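Local coordinates for fructooligosaccharide ABC transporter substrate-binding protein FusA (PDB 5G5Y) that captures short- and long-chain fructooligosaccharides such as kestose, nystose and inulin and delivers them to the FusBC-MsmK ABC importer, at residues Asp100-Tyr105 and Leu125-Glu130; Lys106-Ala111 and Met303-Asp308; Ser118-Glu123 and Ala328-Leu333; Ser389-Gly392 and Thr396-Asp399. All coordinates share one frame; numbering follows the deposited sequence.

Interaction 1 of 4, residues Asp100-Tyr105 and Leu125-Glu130. With ZN (zinc ion), chain J.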
loop_
_atom_site.group_PDB
_atom_site.type_symbol
_atom_site.label_atom_id
_atom_site.label_comp_id
_atom_site.label_asym_id
_atom_site.label_seq_id
_atom_site.Cartn_x
_atom_site.Cartn_y
_atom_site.Cartn_z
ATOM N N ASP A 100 13.759 -16.896 -8.455
ATOM C CA ASP A 100 14.947 -17.472 -7.851
ATOM C C ASP A 100 15.569 -16.552 -6.780
ATOM O O ASP A 100 15.954 -17.045 -5.734
ATOM C CB ASP A 100 15.976 -17.802 -8.952
ATOM C CG ASP A 100 17.113 -18.677 -8.442
ATOM O OD1 ASP A 100 16.849 -19.872 -8.170
ATOM O OD2 ASP A 100 18.249 -18.162 -8.287
ATOM N N GLU A 101 15.684 -15.251 -7.027
ATOM C CA GLU A 101 16.220 -14.285 -6.046
ATOM C C GLU A 101 15.215 -14.107 -4.882
ATOM O O GLU A 101 15.620 -13.936 -3.738
ATOM C CB GLU A 101 16.513 -12.905 -6.692
ATOM C CG GLU A 101 17.175 -11.856 -5.759
ATOM C CD GLU A 101 17.507 -10.490 -6.404
ATOM O OE1 GLU A 101 17.721 -10.435 -7.639
ATOM O OE2 GLU A 101 17.585 -9.447 -5.669
ATOM N N LYS A 102 13.915 -14.147 -5.183
ATOM C CA LYS A 102 12.861 -13.850 -4.214
ATOM C C LYS A 102 11.789 -14.909 -4.283
ATOM O O LYS A 102 10.698 -14.648 -4.783
ATOM C CB LYS A 102 12.238 -12.475 -4.503
ATOM C CG LYS A 102 13.212 -11.340 -4.708
ATOM C CD LYS A 102 13.989 -11.001 -3.471
ATOM C CE LYS A 102 13.229 -10.034 -2.621
ATOM N NZ LYS A 102 14.002 -9.746 -1.403
ATOM N N PRO A 103 12.075 -16.120 -3.770
ATOM C CA PRO A 103 11.111 -17.191 -3.851
ATOM C C PRO A 103 9.819 -16.984 -3.094
ATOM O O PRO A 103 8.852 -17.697 -3.381
ATOM C CB PRO A 103 11.861 -18.420 -3.304
ATOM C CG PRO A 103 13.010 -17.884 -2.557
ATOM C CD PRO A 103 13.325 -16.530 -3.095
ATOM N N GLU A 104 9.772 -16.025 -2.168
ATOM C CA GLU A 104 8.509 -15.692 -1.525
ATOM C C GLU A 104 7.436 -15.300 -2.543
ATOM O O GLU A 104 6.259 -15.565 -2.309
ATOM C CB GLU A 104 8.690 -14.590 -0.499
ATOM C CG GLU A 104 8.925 -13.221 -1.120
ATOM C CD GLU A 104 9.487 -12.252 -0.134
ATOM O OE1 GLU A 104 10.742 -12.210 0.007
ATOM O OE2 GLU A 104 8.652 -11.557 0.507
ATOM N N TYR A 105 7.824 -14.653 -3.655
ATOM C CA TYR A 105 6.828 -14.221 -4.623
ATOM C C TYR A 105 6.195 -15.408 -5.311
ATOM O O TYR A 105 5.027 -15.343 -5.622
ATOM C CB TYR A 105 7.389 -13.230 -5.643
ATOM C CG TYR A 105 7.715 -11.889 -5.028
ATOM C CD1 TYR A 105 6.741 -11.127 -4.404
ATOM C CD2 TYR A 105 9.005 -11.399 -5.045
ATOM C CE1 TYR A 105 7.049 -9.897 -3.823
ATOM C CE2 TYR A 105 9.321 -10.178 -4.487
ATOM C CZ TYR A 105 8.323 -9.429 -3.880
ATOM O OH TYR A 105 8.611 -8.234 -3.322
ATOM N N LEU A 125 10.123 -0.910 -2.625
ATOM C CA LEU A 125 10.767 0.368 -2.210
ATOM C C LEU A 125 11.173 0.146 -0.772
ATOM O O LEU A 125 10.386 0.343 0.179
ATOM C CB LEU A 125 9.815 1.543 -2.362
ATOM C CG LEU A 125 9.598 2.027 -3.784
ATOM C CD1 LEU A 125 8.335 2.859 -3.864
ATOM C CD2 LEU A 125 10.817 2.796 -4.273
ATOM N N GLY A 126 12.386 -0.376 -0.631
ATOM C CA GLY A 126 12.825 -0.965 0.592
ATOM C C GLY A 126 12.403 -2.403 0.763
ATOM O O GLY A 126 11.367 -2.816 0.255
ATOM N N ASP A 127 13.167 -3.150 1.543
ATOM C CA ASP A 127 12.901 -4.585 1.835
ATOM C C ASP A 127 12.571 -4.813 3.294
ATOM O O ASP A 127 13.136 -4.159 4.131
ATOM C CB ASP A 127 14.184 -5.416 1.574
ATOM C CG ASP A 127 14.150 -6.127 0.272
ATOM O OD1 ASP A 127 13.052 -6.229 -0.314
ATOM O OD2 ASP A 127 15.216 -6.605 -0.164
ATOM N N GLY A 128 11.758 -5.834 3.581
ATOM C CA GLY A 128 11.391 -6.227 4.932
ATOM C C GLY A 128 10.934 -5.033 5.763
ATOM O O GLY A 128 10.095 -4.259 5.329
ATOM N N LYS A 129 11.528 -4.857 6.937
ATOM C CA LYS A 129 11.113 -3.792 7.860
ATOM C C LYS A 129 11.301 -2.400 7.255
ATOM O O LYS A 129 10.593 -1.465 7.589
ATOM C CB LYS A 129 11.924 -3.904 9.157
ATOM C CG LYS A 129 11.586 -5.121 10.013
ATOM C CD LYS A 129 12.495 -5.225 11.214
ATOM C CE LYS A 129 12.253 -6.510 11.979
ATOM N NZ LYS A 129 13.065 -6.461 13.209
ATOM N N GLU A 130 12.240 -2.287 6.332
ATOM C CA GLU A 130 12.566 -1.009 5.707
ATOM C C GLU A 130 11.639 -0.626 4.573
ATOM O O GLU A 130 11.756 0.496 4.068
ATOM C CB GLU A 130 14.036 -1.020 5.228
ATOM C CG GLU A 130 14.998 -0.976 6.390
ATOM C CD GLU A 130 16.468 -1.114 6.005
ATOM O OE1 GLU A 130 16.885 -0.697 4.919
ATOM O OE2 GLU A 130 17.230 -1.615 6.836
HETATM ZN ZN ZN J . 14.213 -7.241 -2.340
HETATM O O HOH W 1 16.089 -7.130 -3.707
#
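K102 and D127 come from opposite directions and meet at a zinc ion, the link between two segments that otherwise stay well apart. Along 100-105, E101 sits at the end of helix 93-101 and sends its extended side chain toward the water on the metal; its OE2 accepts a weak hydrogen bond from that water at 3.4 Å. Its second partner is S389 OG. K102, the next residue, leaves the helix, and its chain bends twice, at chi2 (-66°) and chi3 (-86°), which brings NZ to 2.7 Å from the zinc. That is long for a zinc-nitrogen bond, and CE of K102 is almost as close to the zinc at 3.0 Å, so the lysine's part in the coordination is doubtful. D127 grips the ion from the other segment with both carboxylate oxygens, OD1 and OD2 each 2.5 Å from the zinc. NZ of K102 lies 3.6 Å from OD2 of D127, with no direct bond joining them. Further on, Y105 hydrogen-bonds through its OH to E124, which also binds the zinc, so a second-shell group steadies a first-shell one. The arrangement is a surface zinc site built mainly on carboxylates and water, with K102 at its margin, distinct from the protein's calcium sites.

Interaction 2 of 4, residues Lys106-Ala111 and Met303-Asp308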
loop_
_atom_site.group_PDB
_atom_site.type_symbol
_atom_site.label_atom_id
_atom_site.label_comp_id
_atom_site.label_asym_id
_atom_site.label_seq_id
_atom_site.Cartn_x
_atom_site.Cartn_y
_atom_site.Cartn_z
ATOM N N LYS A 106 6.944 -16.490 -5.506
ATOM C CA LYS A 106 6.389 -17.679 -6.113
ATOM C C LYS A 106 5.241 -18.230 -5.283
ATOM O O LYS A 106 4.188 -18.578 -5.837
ATOM C CB LYS A 106 7.450 -18.766 -6.319
ATOM C CG LYS A 106 7.008 -19.801 -7.335
ATOM C CD LYS A 106 8.151 -20.756 -7.671
ATOM C CE LYS A 106 8.194 -21.109 -9.141
ATOM N NZ LYS A 106 7.036 -21.951 -9.511
ATOM N N ALA A 107 5.426 -18.242 -3.967
ATOM C CA ALA A 107 4.372 -18.685 -3.048
ATOM C C ALA A 107 3.143 -17.782 -3.150
ATOM O O ALA A 107 2.014 -18.271 -3.193
ATOM C CB ALA A 107 4.900 -18.775 -1.619
ATOM N N LEU A 108 3.351 -16.478 -3.259
ATOM C CA LEU A 108 2.229 -15.526 -3.364
ATOM C C LEU A 108 1.463 -15.658 -4.687
ATOM O O LEU A 108 0.282 -15.321 -4.752
ATOM C CB LEU A 108 2.737 -14.101 -3.193
ATOM C CG LEU A 108 3.383 -13.684 -1.863
ATOM C CD1 LEU A 108 3.721 -12.206 -1.884
ATOM C CD2 LEU A 108 2.525 -14.006 -0.654
ATOM N N MET A 109 2.147 -16.151 -5.732
ATOM C CA MET A 109 1.584 -16.285 -7.051
ATOM C C MET A 109 0.752 -17.559 -7.195
ATOM O O MET A 109 -0.096 -17.645 -8.082
ATOM C CB MET A 109 2.683 -16.244 -8.107
ATOM C CG MET A 109 3.378 -14.900 -8.236
ATOM S SD MET A 109 4.860 -15.051 -9.261
ATOM C CE MET A 109 4.245 -15.645 -10.818
ATOM N N THR A 110 0.954 -18.525 -6.308
ATOM C CA THR A 110 0.424 -19.889 -6.492
ATOM C C THR A 110 -0.896 -20.070 -5.755
ATOM O O THR A 110 -0.950 -19.825 -4.563
ATOM C CB THR A 110 1.466 -20.910 -5.982
ATOM O OG1 THR A 110 2.666 -20.782 -6.748
ATOM C CG2 THR A 110 0.997 -22.321 -6.156
ATOM N N ALA A 111 -1.932 -20.511 -6.462
ATOM C CA ALA A 111 -3.248 -20.765 -5.864
ATOM C C ALA A 111 -3.196 -22.010 -4.979
ATOM O O ALA A 111 -2.277 -22.815 -5.117
ATOM C CB ALA A 111 -4.284 -20.894 -6.941
ATOM N N MET A 303 2.281 -4.249 1.109
ATOM C CA MET A 303 3.357 -4.787 0.270
ATOM C C MET A 303 3.162 -4.256 -1.141
ATOM O O MET A 303 2.025 -4.196 -1.616
ATOM C CB MET A 303 3.306 -6.315 0.270
ATOM C CG MET A 303 4.609 -6.967 -0.187
ATOM S SD MET A 303 4.458 -8.708 -0.680
ATOM C CE MET A 303 6.173 -9.168 -0.580
ATOM N N GLY A 304 4.256 -3.904 -1.820
ATOM C CA GLY A 304 4.198 -3.497 -3.229
ATOM C C GLY A 304 4.026 -4.733 -4.092
ATOM O O GLY A 304 4.978 -5.243 -4.702
ATOM N N PHE A 305 2.817 -5.259 -4.084
ATOM C CA PHE A 305 2.518 -6.528 -4.748
ATOM C C PHE A 305 1.087 -6.572 -5.180
ATOM O O PHE A 305 0.183 -6.232 -4.408
ATOM C CB PHE A 305 2.822 -7.711 -3.840
ATOM C CG PHE A 305 2.532 -9.052 -4.466
ATOM C CD1 PHE A 305 3.396 -9.613 -5.406
ATOM C CD2 PHE A 305 1.356 -9.742 -4.128
ATOM C CE1 PHE A 305 3.132 -10.880 -5.929
ATOM C CE2 PHE A 305 1.075 -10.968 -4.688
ATOM C CZ PHE A 305 1.963 -11.528 -5.608
ATOM N N ALA A 306 0.874 -6.903 -6.435
ATOM C CA ALA A 306 -0.477 -7.225 -6.916
ATOM C C ALA A 306 -0.403 -8.482 -7.678
ATOM O O ALA A 306 0.392 -8.587 -8.617
ATOM C CB ALA A 306 -1.021 -6.097 -7.772
ATOM N N ARG A 307 -1.233 -9.457 -7.293
ATOM C CA ARG A 307 -1.149 -10.791 -7.833
ATOM C C ARG A 307 -1.384 -10.850 -9.350
ATOM O O ARG A 307 -0.755 -11.656 -10.040
ATOM C CB ARG A 307 -2.182 -11.721 -7.162
ATOM C CG ARG A 307 -1.650 -13.117 -6.984
ATOM C CD ARG A 307 -2.563 -14.036 -6.197
ATOM N NE ARG A 307 -3.220 -13.422 -5.044
ATOM C CZ ARG A 307 -2.716 -13.301 -3.817
ATOM N NH1 ARG A 307 -1.501 -13.740 -3.523
ATOM N NH2 ARG A 307 -3.468 -12.713 -2.865
ATOM N N ASP A 308 -2.286 -9.997 -9.841
ATOM C CA ASP A 308 -2.706 -10.029 -11.228
ATOM C C ASP A 308 -2.616 -8.688 -11.933
ATOM O O ASP A 308 -3.437 -7.785 -11.724
ATOM C CB ASP A 308 -4.131 -10.573 -11.315
ATOM C CG ASP A 308 -4.742 -10.393 -12.670
ATOM O OD1 ASP A 308 -4.012 -10.398 -13.719
ATOM O OD2 ASP A 308 -5.986 -10.264 -12.682
#
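The F305 ring carries L108 on one face: CD1 of the leucine stands 4.0 Å from the ring centroid, only 7° off the normal, a CH-pi contact almost directly over the centre. The CB of L108 also touches the ring, 3.6 Å from CZ of F305. The other flat group, the guanidinium of R307, offers its edge instead. NH1 of R307 donates to the carbonyl O of L108 at 2.7 Å with an N-H...O angle of 152°, the oxygen lying close to the guanidinium plane and receiving the bond on a lone pair. One leucine is thus held by its side chain on an aromatic face and by its backbone on an arginine. The arrangement packs the end of helix 104-109 against the edge strand 305-306 of a mixed sheet whose middle strand is 121-123, in the two-lobed fold of a solute-binding protein. M303 extends its side chain from the residues before that strand and meets L108 tip to tip, SD of M303 lying 3.8 Å from CD1 of L108. Y489 of helix 475-492 also packs on the leucine. R307 has further partners: NH2 forms a salt bridge with D69, and NH1 also bonds to the carbonyl of R424. Near the helix end, T110 OG1 turns back to donate to the carbonyl O of K106, 2.8 Å away.

Interaction 3 of 4, residues Ser118-Glu123 and Ala328-Leu333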
loop_
_atom_site.group_PDB
_atom_site.type_symbol
_atom_site.label_atom_id
_atom_site.label_comp_id
_atom_site.label_asym_id
_atom_site.label_seq_id
_atom_site.Cartn_x
_atom_site.Cartn_y
_atom_site.Cartn_z
ATOM N N SER A 118 -1.859 -15.903 -12.953
ATOM C CA SER A 118 -1.684 -14.509 -13.303
ATOM C C SER A 118 -0.256 -14.098 -13.099
ATOM O O SER A 118 0.490 -14.776 -12.394
ATOM C CB SER A 118 -2.643 -13.597 -12.494
ATOM O OG SER A 118 -2.368 -13.591 -11.119
ATOM N N PHE A 119 0.123 -12.995 -13.715
ATOM C CA PHE A 119 1.466 -12.459 -13.571
ATOM C C PHE A 119 1.431 -11.164 -12.750
ATOM O O PHE A 119 0.635 -10.269 -13.041
ATOM C CB PHE A 119 2.060 -12.181 -14.941
ATOM C CG PHE A 119 2.182 -13.404 -15.802
ATOM C CD1 PHE A 119 3.304 -14.212 -15.715
ATOM C CD2 PHE A 119 1.194 -13.756 -16.695
ATOM C CE1 PHE A 119 3.437 -15.353 -16.502
ATOM C CE2 PHE A 119 1.332 -14.897 -17.508
ATOM C CZ PHE A 119 2.449 -15.683 -17.408
ATOM N N PRO A 120 2.328 -11.042 -11.748
ATOM C CA PRO A 120 2.195 -9.999 -10.776
ATOM C C PRO A 120 2.877 -8.689 -11.160
ATOM O O PRO A 120 3.739 -8.623 -12.077
ATOM C CB PRO A 120 2.890 -10.583 -9.545
ATOM C CG PRO A 120 3.965 -11.399 -10.132
ATOM C CD PRO A 120 3.317 -12.054 -11.311
ATOM N N TRP A 121 2.425 -7.655 -10.482
ATOM C CA TRP A 121 3.188 -6.403 -10.304
ATOM C C TRP A 121 3.937 -6.502 -8.976
ATOM O O TRP A 121 3.320 -6.745 -7.928
ATOM C CB TRP A 121 2.239 -5.202 -10.307
ATOM C CG TRP A 121 2.808 -3.878 -9.870
ATOM C CD1 TRP A 121 3.489 -2.980 -10.651
ATOM C CD2 TRP A 121 2.654 -3.256 -8.578
ATOM N NE1 TRP A 121 3.780 -1.845 -9.913
ATOM C CE2 TRP A 121 3.261 -1.984 -8.651
ATOM C CE3 TRP A 121 2.020 -3.636 -7.385
ATOM C CZ2 TRP A 121 3.294 -1.116 -7.567
ATOM C CZ3 TRP A 121 2.058 -2.775 -6.305
ATOM C CH2 TRP A 121 2.713 -1.544 -6.391
ATOM N N ILE A 122 5.250 -6.278 -9.028
ATOM C CA ILE A 122 6.111 -6.238 -7.866
ATOM C C ILE A 122 6.864 -4.906 -7.880
ATOM O O ILE A 122 7.572 -4.591 -8.854
ATOM C CB ILE A 122 7.132 -7.403 -7.864
ATOM C CG1 ILE A 122 6.432 -8.785 -7.790
ATOM C CG2 ILE A 122 8.085 -7.253 -6.693
ATOM C CD1 ILE A 122 7.291 -9.960 -8.245
ATOM N N GLU A 123 6.726 -4.143 -6.802
ATOM C CA GLU A 123 7.468 -2.886 -6.627
ATOM C C GLU A 123 8.035 -2.829 -5.227
ATOM O O GLU A 123 7.323 -2.461 -4.262
ATOM C CB GLU A 123 6.577 -1.674 -6.880
ATOM C CG GLU A 123 7.264 -0.318 -6.869
ATOM C CD GLU A 123 6.267 0.847 -6.856
ATOM O OE1 GLU A 123 5.736 1.170 -5.764
ATOM O OE2 GLU A 123 5.972 1.436 -7.926
ATOM N N ALA A 328 9.556 -10.219 -21.534
ATOM C CA ALA A 328 10.306 -9.025 -21.888
ATOM C C ALA A 328 9.934 -7.878 -20.910
ATOM O O ALA A 328 10.755 -7.000 -20.649
ATOM C CB ALA A 328 10.030 -8.664 -23.319
ATOM N N GLN A 329 8.720 -7.921 -20.341
ATOM C CA GLN A 329 8.273 -6.880 -19.404
ATOM C C GLN A 329 9.000 -6.979 -18.054
ATOM O O GLN A 329 9.112 -5.967 -17.359
ATOM C CB GLN A 329 6.783 -6.889 -19.173
ATOM C CG GLN A 329 5.933 -7.072 -20.423
ATOM C CD GLN A 329 6.354 -6.168 -21.579
ATOM O OE1 GLN A 329 6.495 -4.961 -21.414
ATOM N NE2 GLN A 329 6.591 -6.762 -22.755
ATOM N N TYR A 330 9.480 -8.182 -17.716
ATOM C CA TYR A 330 10.232 -8.471 -16.500
ATOM C C TYR A 330 11.747 -8.260 -16.602
ATOM O O TYR A 330 12.444 -8.395 -15.603
ATOM C CB TYR A 330 9.934 -9.904 -16.023
ATOM C CG TYR A 330 8.582 -10.062 -15.412
ATOM C CD1 TYR A 330 8.285 -9.502 -14.153
ATOM C CD2 TYR A 330 7.586 -10.773 -16.057
ATOM C CE1 TYR A 330 7.025 -9.641 -13.586
ATOM C CE2 TYR A 330 6.319 -10.948 -15.479
ATOM C CZ TYR A 330 6.049 -10.375 -14.238
ATOM O OH TYR A 330 4.795 -10.527 -13.679
ATOM N N ALA A 331 12.277 -7.937 -17.798
ATOM C CA ALA A 331 13.650 -7.422 -17.887
ATOM C C ALA A 331 13.710 -6.149 -17.024
ATOM O O ALA A 331 12.814 -5.296 -17.123
ATOM C CB ALA A 331 14.047 -7.124 -19.341
ATOM N N PRO A 332 14.715 -6.027 -16.148
ATOM C CA PRO A 332 14.763 -4.912 -15.163
ATOM C C PRO A 332 14.540 -3.493 -15.745
ATOM O O PRO A 332 13.706 -2.736 -15.237
ATOM C CB PRO A 332 16.164 -5.041 -14.581
ATOM C CG PRO A 332 16.423 -6.508 -14.659
ATOM C CD PRO A 332 15.844 -6.963 -15.957
ATOM N N LEU A 333 15.256 -3.142 -16.822
ATOM C CA LEU A 333 15.066 -1.795 -17.433
ATOM C C LEU A 333 13.655 -1.600 -17.994
ATOM O O LEU A 333 13.100 -0.487 -17.983
ATOM C CB LEU A 333 16.092 -1.518 -18.532
ATOM C CG LEU A 333 17.422 -0.890 -18.087
ATOM C CD1 LEU A 333 18.379 -0.934 -19.280
ATOM C CD2 LEU A 333 17.290 0.544 -17.600
#
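The backbone at F119 and P120 runs extended toward strand 121-123, while Y330 lies just beyond helix 319-329, its CB directed at that extended chain. The tyrosine reaches across with CG beside its own backbone N (chi1 -74°), and its hydroxyl makes the link: Y330 OH donates to the carbonyl O of P120 at 2.7 Å. The C=O...donor angle is 131°, and the bond lies in the carbonyl plane, on a lone pair. This hydroxyl fits snugly against the chain, 3.2 Å from CD of P120 and 3.4 Å from CB of F119. The proline ring and the tyrosine side chain cross at about a right angle, and the P120 oxygen and F119 CB both lie near the plane of the tyrosine ring, at its edge. Y330 is buried, and this hydrogen bond gives its hydroxyl a backbone acceptor within the hydrophobic interior. Helix 93-101 packs on both partners, L95 against F119 and N94 with I98 against Y330. On the sheet side, P120 also meets F305 of strand 305-306, and Y330 rests on A385 of strand 384-386, so the tyrosine ties the end of helix 319-329 to the sheet whose middle strand, 121-123, ends at substrate-binding E123.

Interaction 4 of 4, residues Ser389-Gly392 and Thr396-Asp399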
loop_
_atom_site.group_PDB
_atom_site.type_symbol
_atom_site.label_atom_id
_atom_site.label_comp_id
_atom_site.label_asym_id
_atom_site.label_seq_id
_atom_site.Cartn_x
_atom_site.Cartn_y
_atom_site.Cartn_z
ATOM N N SER A 389 17.200 -4.403 -4.901
ATOM C CA SER A 389 18.557 -4.452 -5.463
ATOM C C SER A 389 18.792 -3.617 -6.762
ATOM O O SER A 389 19.929 -3.402 -7.167
ATOM C CB SER A 389 18.955 -5.904 -5.727
ATOM O OG SER A 389 18.100 -6.503 -6.670
ATOM N N TYR A 390 17.736 -3.205 -7.445
ATOM C CA TYR A 390 17.885 -2.474 -8.716
ATOM C C TYR A 390 18.329 -1.012 -8.490
ATOM O O TYR A 390 18.868 -0.387 -9.418
ATOM C CB TYR A 390 16.577 -2.425 -9.493
ATOM C CG TYR A 390 16.034 -3.734 -10.022
ATOM C CD1 TYR A 390 16.623 -4.959 -9.718
ATOM C CD2 TYR A 390 14.940 -3.736 -10.881
ATOM C CE1 TYR A 390 16.136 -6.145 -10.227
ATOM C CE2 TYR A 390 14.431 -4.913 -11.382
ATOM C CZ TYR A 390 15.014 -6.120 -11.060
ATOM O OH TYR A 390 14.494 -7.319 -11.557
ATOM N N TYR A 391 18.051 -0.461 -7.294
ATOM C CA TYR A 391 18.310 0.962 -7.056
ATOM C C TYR A 391 19.799 1.193 -7.008
ATOM O O TYR A 391 20.503 0.435 -6.347
ATOM C CB TYR A 391 17.606 1.481 -5.796
ATOM C CG TYR A 391 16.129 1.292 -5.921
ATOM C CD1 TYR A 391 15.409 1.957 -6.905
ATOM C CD2 TYR A 391 15.446 0.426 -5.075
ATOM C CE1 TYR A 391 14.060 1.742 -7.054
ATOM C CE2 TYR A 391 14.083 0.210 -5.211
ATOM C CZ TYR A 391 13.393 0.872 -6.182
ATOM O OH TYR A 391 12.042 0.672 -6.333
ATOM N N GLY A 392 20.277 2.187 -7.771
ATOM C CA GLY A 392 21.710 2.457 -7.893
ATOM C C GLY A 392 22.440 1.598 -8.921
ATOM O O GLY A 392 23.672 1.724 -9.089
ATOM N N THR A 396 17.541 5.016 -10.564
ATOM C CA THR A 396 17.319 5.751 -9.340
ATOM C C THR A 396 15.945 5.457 -8.761
ATOM O O THR A 396 15.022 5.076 -9.466
ATOM C CB THR A 396 17.437 7.276 -9.581
ATOM O OG1 THR A 396 16.614 7.656 -10.686
ATOM C CG2 THR A 396 18.861 7.643 -9.864
ATOM N N MET A 397 15.822 5.669 -7.454
ATOM C CA MET A 397 14.534 5.731 -6.771
ATOM C C MET A 397 13.890 7.099 -6.947
ATOM O O MET A 397 14.564 8.077 -6.907
ATOM C CB MET A 397 14.787 5.530 -5.275
ATOM C CG MET A 397 13.557 5.268 -4.477
ATOM S SD MET A 397 14.018 4.862 -2.788
ATOM C CE MET A 397 14.704 3.226 -2.956
ATOM N N PRO A 398 12.570 7.171 -7.076
ATOM C CA PRO A 398 11.905 8.455 -7.004
ATOM C C PRO A 398 12.280 9.218 -5.717
ATOM O O PRO A 398 12.381 8.609 -4.639
ATOM C CB PRO A 398 10.422 8.093 -6.996
ATOM C CG PRO A 398 10.358 6.738 -7.572
ATOM C CD PRO A 398 11.619 6.056 -7.221
ATOM N N ASP A 399 12.520 10.523 -5.854
ATOM C CA ASP A 399 13.003 11.345 -4.733
ATOM C C ASP A 399 12.072 11.302 -3.507
ATOM O O ASP A 399 12.554 11.259 -2.396
ATOM C CB ASP A 399 13.135 12.825 -5.121
ATOM C CG ASP A 399 14.300 13.102 -6.045
ATOM O OD1 ASP A 399 15.214 12.257 -6.192
ATOM O OD2 ASP A 399 14.288 14.213 -6.612
#
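Two torsions set up the meeting of Y391 and M397: the tyrosine's chi1 keeps CG beside the backbone N, while in the methionine CG stands anti to the N (chi1 -167°) and a bend at chi3 (-72°) folds the methyl back over the ring. CE of M397 lands 3.6 Å from CD2 of Y391 and 3.8 Å from the ring centroid, 18° off the normal, offset toward the rim. The sulfur stands above the same ring at a greater distance, SD of M397 being 5.0 Å from the centroid of Y391, a Met-aromatic contact in which the methyl does the touching. The two side chains cross at about a right angle. At the ring's edge lies the backbone of T396, whose carbonyl C is 4.0 Å from CD1 of Y391. Beyond these segments, Y391 OH hydrogen-bonds to the carbonyl of E124, and the ring packs on W340, a substrate-binding residue. This turn precedes helix 399-412, and M397 also touches K402 and L405 there. No hydrogen bond or charge joins the two segments, so the contact rests on dispersion and on the weak attraction of the thioether's polarised methyl for the pi cloud.

In the fold
Interactions 1, 2 and 3 interlock. Helix 104-109 serves both interaction 1 and interaction 2, whose centres are 12 Å apart; Y105 CE1 meets M303 CE at 3.4 Å. Interactions 2 and 3 share a sheet, where A306 N lies 2.9 Å from the carbonyl O of W121, a probable hydrogen bond between neighbouring strands. Interaction 4 joins interaction 1 through L125, whose CD2 is 3.2 Å from Y391 OH, and through E101 and S389; it comes no nearer than about 9 Å to interaction 2. Substrate-binding E123 belongs to interaction 3, and its side chain lies about 5 Å from that of Y391 and about 10 Å from that of zinc ligand D127.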